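PDB 4G79: spindle assembly abnormal protein 6 from Caenorhabditis elegans, which forms the central scaffold of the centriole, where its dimers assemble and set the ninefold symmetry, and is required for centrosome duplication. Local coordinates for residues Leu71-Leu79 and Thr86-Lys94; Glu114-Leu122 and Ile133-Val141. All coordinates share one frame; numbering follows the deposited sequence.

Interaction 1 of 2, residues Leu71-Leu79 and Thr86-Lys94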
loop_
_atom_site.group_PDB
_atom_site.type_symbol
_atom_site.label_atom_id
_atom_site.label_comp_id
_atom_site.label_asym_id
_atom_site.label_seq_id
_atom_site.Cartn_x
_atom_site.Cartn_y
_atom_site.Cartn_z
ATOM N N LEU A 71 -8.351 -10.200 -16.964
ATOM C CA LEU A 71 -8.291 -10.725 -15.602
ATOM C C LEU A 71 -9.425 -11.669 -15.366
ATOM O O LEU A 71 -10.564 -11.217 -15.374
ATOM C CB LEU A 71 -8.438 -9.569 -14.611
ATOM C CG LEU A 71 -7.235 -9.005 -13.873
ATOM C CD1 LEU A 71 -7.726 -8.032 -12.792
ATOM C CD2 LEU A 71 -6.465 -10.079 -13.138
ATOM N N ASN A 72 -9.142 -12.917 -15.058
ATOM C CA ASN A 72 -10.199 -13.871 -14.678
ATOM C C ASN A 72 -10.235 -13.952 -13.134
ATOM O O ASN A 72 -9.462 -13.253 -12.472
ATOM C CB ASN A 72 -10.006 -15.241 -15.367
ATOM C CG ASN A 72 -8.733 -15.978 -15.020
ATOM O OD1 ASN A 72 -8.020 -15.663 -14.062
ATOM N ND2 ASN A 72 -8.450 -17.031 -15.753
ATOM N N ASN A 73 -11.153 -14.764 -12.542
ATOM C CA ASN A 73 -11.251 -14.847 -11.100
ATOM C C ASN A 73 -9.943 -15.323 -10.451
ATOM O O ASN A 73 -9.556 -14.796 -9.405
ATOM C CB ASN A 73 -12.408 -15.756 -10.699
ATOM C CG ASN A 73 -12.627 -15.804 -9.197
ATOM O OD1 ASN A 73 -12.676 -14.774 -8.523
ATOM N ND2 ASN A 73 -12.707 -16.991 -8.647
ATOM N N GLU A 74 -9.292 -16.330 -11.046
ATOM C CA GLU A 74 -8.054 -16.922 -10.518
ATOM C C GLU A 74 -6.892 -15.909 -10.517
ATOM O O GLU A 74 -6.164 -15.820 -9.519
ATOM C CB GLU A 74 -7.667 -18.179 -11.324
ATOM C CG GLU A 74 -8.663 -19.321 -11.164
ATOM C CD GLU A 74 -9.965 -19.229 -11.946
ATOM O OE1 GLU A 74 -10.078 -18.366 -12.852
ATOM O OE2 GLU A 74 -10.876 -20.039 -11.651
ATOM N N LYS A 75 -6.736 -15.140 -11.613
ATOM C CA LYS A 75 -5.677 -14.138 -11.757
ATOM C C LYS A 75 -5.944 -12.980 -10.811
ATOM O O LYS A 75 -5.008 -12.454 -10.202
ATOM C CB LYS A 75 -5.544 -13.661 -13.206
ATOM C CG LYS A 75 -4.880 -14.681 -14.119
ATOM C CD LYS A 75 -4.760 -14.184 -15.552
ATOM C CE LYS A 75 -4.270 -15.293 -16.458
ATOM N NZ LYS A 75 -3.962 -14.802 -17.829
ATOM N N TYR A 76 -7.224 -12.632 -10.630
ATOM C CA TYR A 76 -7.625 -11.604 -9.668
ATOM C C TYR A 76 -7.230 -11.989 -8.245
ATOM O O TYR A 76 -6.869 -11.107 -7.475
ATOM C CB TYR A 76 -9.132 -11.321 -9.709
ATOM C CG TYR A 76 -9.516 -10.291 -8.677
ATOM C CD1 TYR A 76 -9.157 -8.953 -8.837
ATOM C CD2 TYR A 76 -10.105 -10.668 -7.473
ATOM C CE1 TYR A 76 -9.399 -8.016 -7.835
ATOM C CE2 TYR A 76 -10.342 -9.739 -6.457
ATOM C CZ TYR A 76 -9.993 -8.407 -6.651
ATOM O OH TYR A 76 -10.282 -7.473 -5.688
ATOM N N GLN A 77 -7.341 -13.284 -7.864
ATOM C CA GLN A 77 -6.970 -13.721 -6.511
ATOM C C GLN A 77 -5.488 -13.437 -6.236
ATOM O O GLN A 77 -5.158 -13.015 -5.128
ATOM C CB GLN A 77 -7.295 -15.207 -6.255
ATOM C CG GLN A 77 -8.785 -15.582 -6.309
ATOM C CD GLN A 77 -9.730 -14.620 -5.620
ATOM O OE1 GLN A 77 -9.506 -14.154 -4.490
ATOM N NE2 GLN A 77 -10.834 -14.322 -6.282
ATOM N N ILE A 78 -4.613 -13.637 -7.247
ATOM C CA ILE A 78 -3.177 -13.335 -7.156
ATOM C C ILE A 78 -3.008 -11.809 -6.971
ATOM O O ILE A 78 -2.298 -11.367 -6.058
ATOM C CB ILE A 78 -2.392 -13.868 -8.394
ATOM C CG1 ILE A 78 -2.332 -15.418 -8.379
ATOM C CG2 ILE A 78 -0.974 -13.271 -8.445
ATOM C CD1 ILE A 78 -1.834 -16.084 -9.691
ATOM N N LEU A 79 -3.708 -11.022 -7.808
ATOM C CA LEU A 79 -3.685 -9.561 -7.758
ATOM C C LEU A 79 -4.115 -9.038 -6.385
ATOM O O LEU A 79 -3.463 -8.131 -5.857
ATOM C CB LEU A 79 -4.588 -8.956 -8.853
ATOM C CG LEU A 79 -4.488 -7.424 -9.000
ATOM C CD1 LEU A 79 -3.322 -7.041 -9.866
ATOM C CD2 LEU A 79 -5.790 -6.817 -9.527
ATOM N N THR A 86 -9.263 -5.908 -0.620
ATOM C CA THR A 86 -10.191 -6.584 0.300
ATOM C C THR A 86 -11.546 -6.863 -0.335
ATOM O O THR A 86 -12.436 -7.380 0.341
ATOM C CB THR A 86 -10.353 -5.792 1.576
ATOM O OG1 THR A 86 -10.815 -4.482 1.232
ATOM C CG2 THR A 86 -9.062 -5.735 2.373
ATOM N N VAL A 87 -11.697 -6.550 -1.634
ATOM C CA VAL A 87 -12.960 -6.809 -2.356
ATOM C C VAL A 87 -12.790 -8.067 -3.201
ATOM O O VAL A 87 -11.682 -8.379 -3.622
ATOM C CB VAL A 87 -13.457 -5.584 -3.209
ATOM C CG1 VAL A 87 -13.812 -4.411 -2.300
ATOM C CG2 VAL A 87 -12.430 -5.151 -4.258
ATOM N N ASP A 88 -13.882 -8.782 -3.450
ATOM C CA ASP A 88 -13.833 -9.978 -4.293
ATOM C C ASP A 88 -13.863 -9.595 -5.779
ATOM O O ASP A 88 -14.039 -8.423 -6.138
ATOM C CB ASP A 88 -15.000 -10.940 -3.936
ATOM C CG ASP A 88 -16.374 -10.299 -3.961
ATOM O OD1 ASP A 88 -16.674 -9.578 -4.926
ATOM O OD2 ASP A 88 -17.183 -10.600 -3.065
ATOM N N PHE A 89 -13.673 -10.584 -6.655
ATOM C CA PHE A 89 -13.616 -10.340 -8.088
ATOM C C PHE A 89 -14.883 -9.670 -8.639
ATOM O O PHE A 89 -14.749 -8.794 -9.465
ATOM C CB PHE A 89 -13.328 -11.661 -8.804
ATOM C CG PHE A 89 -13.245 -11.610 -10.302
ATOM C CD1 PHE A 89 -12.348 -10.748 -10.942
ATOM C CD2 PHE A 89 -14.050 -12.433 -11.087
ATOM C CE1 PHE A 89 -12.252 -10.728 -12.333
ATOM C CE2 PHE A 89 -13.969 -12.391 -12.485
ATOM C CZ PHE A 89 -13.070 -11.550 -13.096
ATOM N N ASP A 90 -16.089 -10.051 -8.164
ATOM C CA ASP A 90 -17.387 -9.498 -8.580
ATOM C C ASP A 90 -17.500 -7.997 -8.250
ATOM O O ASP A 90 -18.011 -7.204 -9.037
ATOM C CB ASP A 90 -18.517 -10.272 -7.871
ATOM C CG ASP A 90 -19.912 -9.918 -8.346
ATOM O OD1 ASP A 90 -20.315 -10.417 -9.417
ATOM O OD2 ASP A 90 -20.608 -9.160 -7.634
ATOM N N ALA A 91 -17.067 -7.625 -7.048
ATOM C CA ALA A 91 -17.169 -6.244 -6.579
ATOM C C ALA A 91 -16.045 -5.367 -7.151
ATOM O O ALA A 91 -16.229 -4.159 -7.296
ATOM C CB ALA A 91 -17.123 -6.218 -5.064
ATOM N N PHE A 92 -14.897 -5.970 -7.479
ATOM C CA PHE A 92 -13.719 -5.221 -7.924
ATOM C C PHE A 92 -13.983 -4.211 -9.053
ATOM O O PHE A 92 -13.578 -3.065 -8.841
ATOM C CB PHE A 92 -12.576 -6.150 -8.318
ATOM C CG PHE A 92 -11.345 -5.456 -8.848
ATOM C CD1 PHE A 92 -10.539 -4.690 -8.003
ATOM C CD2 PHE A 92 -10.928 -5.657 -10.158
ATOM C CE1 PHE A 92 -9.365 -4.105 -8.473
ATOM C CE2 PHE A 92 -9.754 -5.069 -10.629
ATOM C CZ PHE A 92 -8.990 -4.281 -9.789
ATOM N N PRO A 93 -14.628 -4.515 -10.221
ATOM C CA PRO A 93 -14.785 -3.451 -11.242
ATOM C C PRO A 93 -15.677 -2.298 -10.754
ATOM O O PRO A 93 -15.385 -1.151 -11.023
ATOM C CB PRO A 93 -15.411 -4.188 -12.438
ATOM C CG PRO A 93 -16.080 -5.405 -11.832
ATOM C CD PRO A 93 -15.173 -5.807 -10.714
ATOM N N LYS A 94 -16.710 -2.604 -10.010
ATOM C CA LYS A 94 -17.649 -1.628 -9.460
ATOM C C LYS A 94 -16.942 -0.619 -8.545
ATOM O O LYS A 94 -17.148 0.579 -8.670
ATOM C CB LYS A 94 -18.756 -2.359 -8.659
ATOM C CG LYS A 94 -19.444 -3.508 -9.411
ATOM C CD LYS A 94 -20.436 -4.245 -8.506
ATOM C CE LYS A 94 -21.206 -5.305 -9.251
ATOM N NZ LYS A 94 -22.102 -6.068 -8.339
HETATM O O HOH W 1 -12.881 -13.129 -5.677
#
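Tyr76 reaches from the first turn of helix 73-83 across to residues 87-92. Its CG lies anti to the backbone N (chi1 178°), which sends the ring between Phe89 and Phe92, toward Val87. Tyr76 CB starts the contact, 3.5 Å from Phe89 CD1, and Tyr76 CG also lies against that atom. On one flank of the ring, Tyr76 CD2 lies 3.6 Å from Phe89 CA. Next along that flank, Tyr76 CE2 is 3.4 Å from Phe89 N. On the other flank Tyr76 CD1 lies against Phe92 CD2. Beyond it, Tyr76 CE1 comes down over one face of Phe92, offset toward the rim, 3.4 Å from Phe92 CG. The two rings are inclined at 44°. Tyr76 CZ is near Val87 O and Phe92 CB. At the tip, Tyr76 OH donates to Val87 O at 2.7 Å, 48° out of the carbonyl plane.

Phe89 has a second neighbour in Asn73, whose CA lies over the ring face, 3.8 Å from the Phe89 centroid, a CH-pi contact. Within 86-94, Asp88 OD1 accepts from Ala91 N, an Asx motif. The side chains of Leu71 and Leu79 each cross that of Phe92 at about a right angle, touching it through CD1 and CD2. Leu53 of strand 51-58 backs both phenylalanines, while Val87 packs on Pro127 of the second subunit.

Tyr76, Phe89 and Phe92 form an aromatic cluster that ties helix 73-83 to the start of helix 92-102. The chemistry is mostly apolar, and the hydrogen bond to Val87 O gives the polar tip of Tyr76 a partner within it.

Interaction 2 of 2, residues Glu114-Leu122 and Ile133-Val141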
loop_
_atom_site.group_PDB
_atom_site.type_symbol
_atom_site.label_atom_id
_atom_site.label_comp_id
_atom_site.label_asym_id
_atom_site.label_seq_id
_atom_site.Cartn_x
_atom_site.Cartn_y
_atom_site.Cartn_z
ATOM N N GLU A 114 10.865 -0.911 -25.554
ATOM C CA GLU A 114 10.411 -1.350 -26.865
ATOM C C GLU A 114 8.880 -1.336 -27.009
ATOM O O GLU A 114 8.368 -1.836 -28.011
ATOM C CB GLU A 114 10.954 -2.756 -27.163
ATOM C CG GLU A 114 12.272 -2.729 -27.921
ATOM C CD GLU A 114 12.954 -4.073 -28.090
ATOM O OE1 GLU A 114 12.247 -5.087 -28.295
ATOM O OE2 GLU A 114 14.206 -4.102 -28.051
ATOM N N LYS A 115 8.149 -0.766 -26.018
ATOM C CA LYS A 115 6.677 -0.661 -26.013
ATOM C C LYS A 115 6.004 -2.041 -26.170
ATOM O O LYS A 115 4.981 -2.159 -26.858
ATOM C CB LYS A 115 6.172 0.311 -27.117
ATOM C CG LYS A 115 6.653 1.754 -26.985
ATOM C CD LYS A 115 6.369 2.501 -28.276
ATOM C CE LYS A 115 6.830 3.930 -28.225
ATOM N NZ LYS A 115 6.346 4.690 -29.407
ATOM N N ASN A 116 6.592 -3.086 -25.554
ATOM C CA ASN A 116 6.018 -4.439 -25.575
ATOM C C ASN A 116 4.937 -4.554 -24.507
ATOM O O ASN A 116 4.021 -5.378 -24.605
ATOM C CB ASN A 116 7.098 -5.495 -25.348
ATOM C CG ASN A 116 8.034 -5.705 -26.518
ATOM O OD1 ASN A 116 7.616 -5.781 -27.680
ATOM N ND2 ASN A 116 9.321 -5.846 -26.223
ATOM N N PHE A 117 5.052 -3.704 -23.476
ATOM C CA PHE A 117 4.140 -3.670 -22.341
ATOM C C PHE A 117 4.298 -2.374 -21.555
ATOM O O PHE A 117 5.220 -1.588 -21.783
ATOM C CB PHE A 117 4.424 -4.876 -21.410
ATOM C CG PHE A 117 5.848 -4.947 -20.900
ATOM C CD1 PHE A 117 6.230 -4.255 -19.752
ATOM C CD2 PHE A 117 6.798 -5.722 -21.552
ATOM C CE1 PHE A 117 7.553 -4.310 -19.292
ATOM C CE2 PHE A 117 8.116 -5.782 -21.087
ATOM C CZ PHE A 117 8.482 -5.085 -19.955
ATOM N N CYS A 118 3.413 -2.193 -20.584
ATOM C CA CYS A 118 3.455 -1.114 -19.641
ATOM C C CYS A 118 2.863 -1.609 -18.347
ATOM O O CYS A 118 2.102 -2.577 -18.341
ATOM C CB CYS A 118 2.714 0.111 -20.165
ATOM S SG CYS A 118 0.920 -0.080 -20.214
ATOM N N SER A 119 3.210 -0.945 -17.254
ATOM C CA SER A 119 2.624 -1.218 -15.959
ATOM C C SER A 119 1.658 -0.097 -15.705
ATOM O O SER A 119 2.032 1.058 -15.843
ATOM C CB SER A 119 3.702 -1.301 -14.885
ATOM O OG SER A 119 3.128 -1.426 -13.595
ATOM N N PHE A 120 0.388 -0.422 -15.478
ATOM C CA PHE A 120 -0.638 0.552 -15.174
ATOM C C PHE A 120 -0.744 0.537 -13.642
ATOM O O PHE A 120 -1.029 -0.519 -13.065
ATOM C CB PHE A 120 -1.967 0.163 -15.871
ATOM C CG PHE A 120 -3.170 1.004 -15.493
ATOM C CD1 PHE A 120 -3.944 0.684 -14.387
ATOM C CD2 PHE A 120 -3.527 2.120 -16.251
ATOM C CE1 PHE A 120 -5.061 1.460 -14.045
ATOM C CE2 PHE A 120 -4.656 2.871 -15.927
ATOM C CZ PHE A 120 -5.402 2.548 -14.818
ATOM N N GLU A 121 -0.535 1.670 -13.003
ATOM C CA GLU A 121 -0.579 1.757 -11.544
ATOM C C GLU A 121 -1.599 2.768 -11.119
ATOM O O GLU A 121 -1.559 3.898 -11.598
ATOM C CB GLU A 121 0.797 2.158 -11.002
ATOM C CG GLU A 121 1.961 1.280 -11.445
ATOM C CD GLU A 121 3.238 1.494 -10.650
ATOM O OE1 GLU A 121 3.635 2.666 -10.449
ATOM O OE2 GLU A 121 3.854 0.486 -10.242
ATOM N N LEU A 122 -2.536 2.359 -10.260
ATOM C CA LEU A 122 -3.582 3.239 -9.744
ATOM C C LEU A 122 -3.275 3.580 -8.287
ATOM O O LEU A 122 -3.000 2.672 -7.514
ATOM C CB LEU A 122 -4.969 2.560 -9.877
ATOM C CG LEU A 122 -6.167 3.418 -9.436
ATOM C CD1 LEU A 122 -6.240 4.716 -10.241
ATOM C CD2 LEU A 122 -7.446 2.635 -9.620
ATOM N N ILE A 133 -3.223 1.465 -5.098
ATOM C CA ILE A 133 -4.364 0.558 -5.009
ATOM C C ILE A 133 -3.938 -0.774 -5.625
ATOM O O ILE A 133 -3.971 -1.820 -4.953
ATOM C CB ILE A 133 -5.619 1.178 -5.675
ATOM C CG1 ILE A 133 -5.952 2.548 -5.000
ATOM C CG2 ILE A 133 -6.814 0.200 -5.557
ATOM C CD1 ILE A 133 -7.121 3.320 -5.649
ATOM N N PHE A 134 -3.490 -0.737 -6.887
ATOM C CA PHE A 134 -2.999 -1.945 -7.546
ATOM C C PHE A 134 -2.195 -1.528 -8.743
ATOM O O PHE A 134 -2.189 -0.363 -9.109
ATOM C CB PHE A 134 -4.181 -2.898 -7.953
ATOM C CG PHE A 134 -5.017 -2.462 -9.142
ATOM C CD1 PHE A 134 -6.063 -1.561 -8.986
ATOM C CD2 PHE A 134 -4.765 -2.969 -10.417
ATOM C CE1 PHE A 134 -6.809 -1.133 -10.086
ATOM C CE2 PHE A 134 -5.523 -2.555 -11.521
ATOM C CZ PHE A 134 -6.540 -1.639 -11.350
ATOM N N SER A 135 -1.502 -2.477 -9.332
ATOM C CA SER A 135 -0.798 -2.304 -10.584
ATOM C C SER A 135 -1.049 -3.563 -11.400
ATOM O O SER A 135 -1.219 -4.643 -10.835
ATOM C CB SER A 135 0.694 -2.026 -10.382
ATOM O OG SER A 135 1.395 -3.141 -9.865
ATOM N N ILE A 136 -1.095 -3.423 -12.710
ATOM C CA ILE A 136 -1.304 -4.552 -13.606
ATOM C C ILE A 136 -0.436 -4.351 -14.829
ATOM O O ILE A 136 -0.306 -3.231 -15.304
ATOM C CB ILE A 136 -2.829 -4.696 -13.944
ATOM C CG1 ILE A 136 -3.130 -6.004 -14.718
ATOM C CG2 ILE A 136 -3.430 -3.440 -14.614
ATOM C CD1 ILE A 136 -4.611 -6.427 -14.785
ATOM N N LYS A 137 0.184 -5.428 -15.310
ATOM C CA LYS A 137 0.987 -5.396 -16.521
ATOM C C LYS A 137 0.055 -5.516 -17.738
ATOM O O LYS A 137 -0.696 -6.488 -17.854
ATOM C CB LYS A 137 2.019 -6.537 -16.490
ATOM C CG LYS A 137 3.022 -6.515 -17.639
ATOM C CD LYS A 137 4.068 -7.593 -17.467
ATOM C CE LYS A 137 5.075 -7.605 -18.592
ATOM N NZ LYS A 137 6.216 -8.516 -18.300
ATOM N N LEU A 138 0.093 -4.507 -18.631
ATOM C CA LEU A 138 -0.723 -4.513 -19.854
ATOM C C LEU A 138 0.191 -4.824 -21.009
ATOM O O LEU A 138 1.271 -4.258 -21.105
ATOM C CB LEU A 138 -1.488 -3.189 -20.058
ATOM C CG LEU A 138 -2.309 -2.681 -18.844
ATOM C CD1 LEU A 138 -3.053 -1.399 -19.204
ATOM C CD2 LEU A 138 -3.369 -3.705 -18.405
ATOM N N HIS A 139 -0.220 -5.730 -21.868
ATOM C CA HIS A 139 0.606 -6.168 -22.995
ATOM C C HIS A 139 0.237 -5.445 -24.285
ATOM O O HIS A 139 -0.937 -5.123 -24.493
ATOM C CB HIS A 139 0.443 -7.692 -23.181
ATOM C CG HIS A 139 0.784 -8.455 -21.942
ATOM N ND1 HIS A 139 2.094 -8.773 -21.631
ATOM C CD2 HIS A 139 -0.022 -8.885 -20.939
ATOM C CE1 HIS A 139 2.042 -9.411 -20.470
ATOM N NE2 HIS A 139 0.788 -9.515 -20.021
ATOM N N ALA A 140 1.234 -5.233 -25.171
ATOM C CA ALA A 140 1.012 -4.572 -26.462
ATOM C C ALA A 140 0.024 -5.377 -27.310
ATOM O O ALA A 140 0.101 -6.609 -27.353
ATOM C CB ALA A 140 2.330 -4.393 -27.200
ATOM N N VAL A 141 -0.945 -4.674 -27.914
ATOM C CA VAL A 141 -2.025 -5.256 -28.719
ATOM C C VAL A 141 -1.541 -5.482 -30.154
ATOM O O VAL A 141 -0.698 -4.736 -30.637
ATOM C CB VAL A 141 -3.299 -4.369 -28.658
ATOM C CG1 VAL A 141 -4.373 -4.831 -29.651
ATOM C CG2 VAL A 141 -3.865 -4.324 -27.235
#
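Lys137 lies over one face of the Phe117 ring. Lys137 CE is 3.8 Å from the Phe117 centroid, a CH-pi contact. Lys137 NZ sits 4.2 Å from the Phe117 centroid and 4° off the ring normal, a cation-pi pair. With Phe117 CG held between its backbone N and carbonyl carbon (chi1 57°), one ring face is turned to the extended Lys137 chain. An alanine in place of Phe117 would probably leave the Lys137 ammonium without its aromatic partner and set the lysine chain free to turn.

Cys118, Phe120 and Leu122, with Phe134, Ile136 and Leu138 of the partner strand, lie on the opposite face. Phe120 CB packs 3.8 Å from Leu138 CD1, and Leu122 CD2 lies 3.8 Å from Phe134 CE1.

The two segments are the antiparallel arms of a beta hairpin in the beta-sandwich of the SAS-6 N-terminal domain. Paired backbone bonds join Cys118 with Leu138 and Phe120 with Ile136. Ile133 and Phe134 both stand opposite Leu122, a classic beta bulge. Leu122 N donates to Phe134 O, and Leu122 O accepts from Ile133 N at 2.7 Å. Ile133 CD1 lies 3.9 Å from Leu122 CG, the side chains side by side.

Farther out, strand 106-111 bonds along Ser119 and Glu121, and Ile57 packs on Cys118, Phe120 and Leu138. Helix 92-102 covers Leu122, Ile133 and Phe134. Ile133 also packs on Ile128 of the second subunit.

Interaction 1 comes first along the chain and is complete before interaction 2 begins. Their centres are about 17 Å apart, yet they touch. Phe92 meets Phe134 edge-to-face, Leu71 packs on Ile136, and Leu79 reaches the backbone of Ser135. Strand 66-71 lies beside strand 132-140 in the sheet and leads directly into helix 73-83. Leu79 and Phe92, one from each helix, both pack on Phe134, on the face of the hairpin that also carries Ile136. Each contact also has a residue packed on the second subunit, Val87 in one and Ile133 in the other. This is consistent with the role of the globular N-terminal domain in linking dimers.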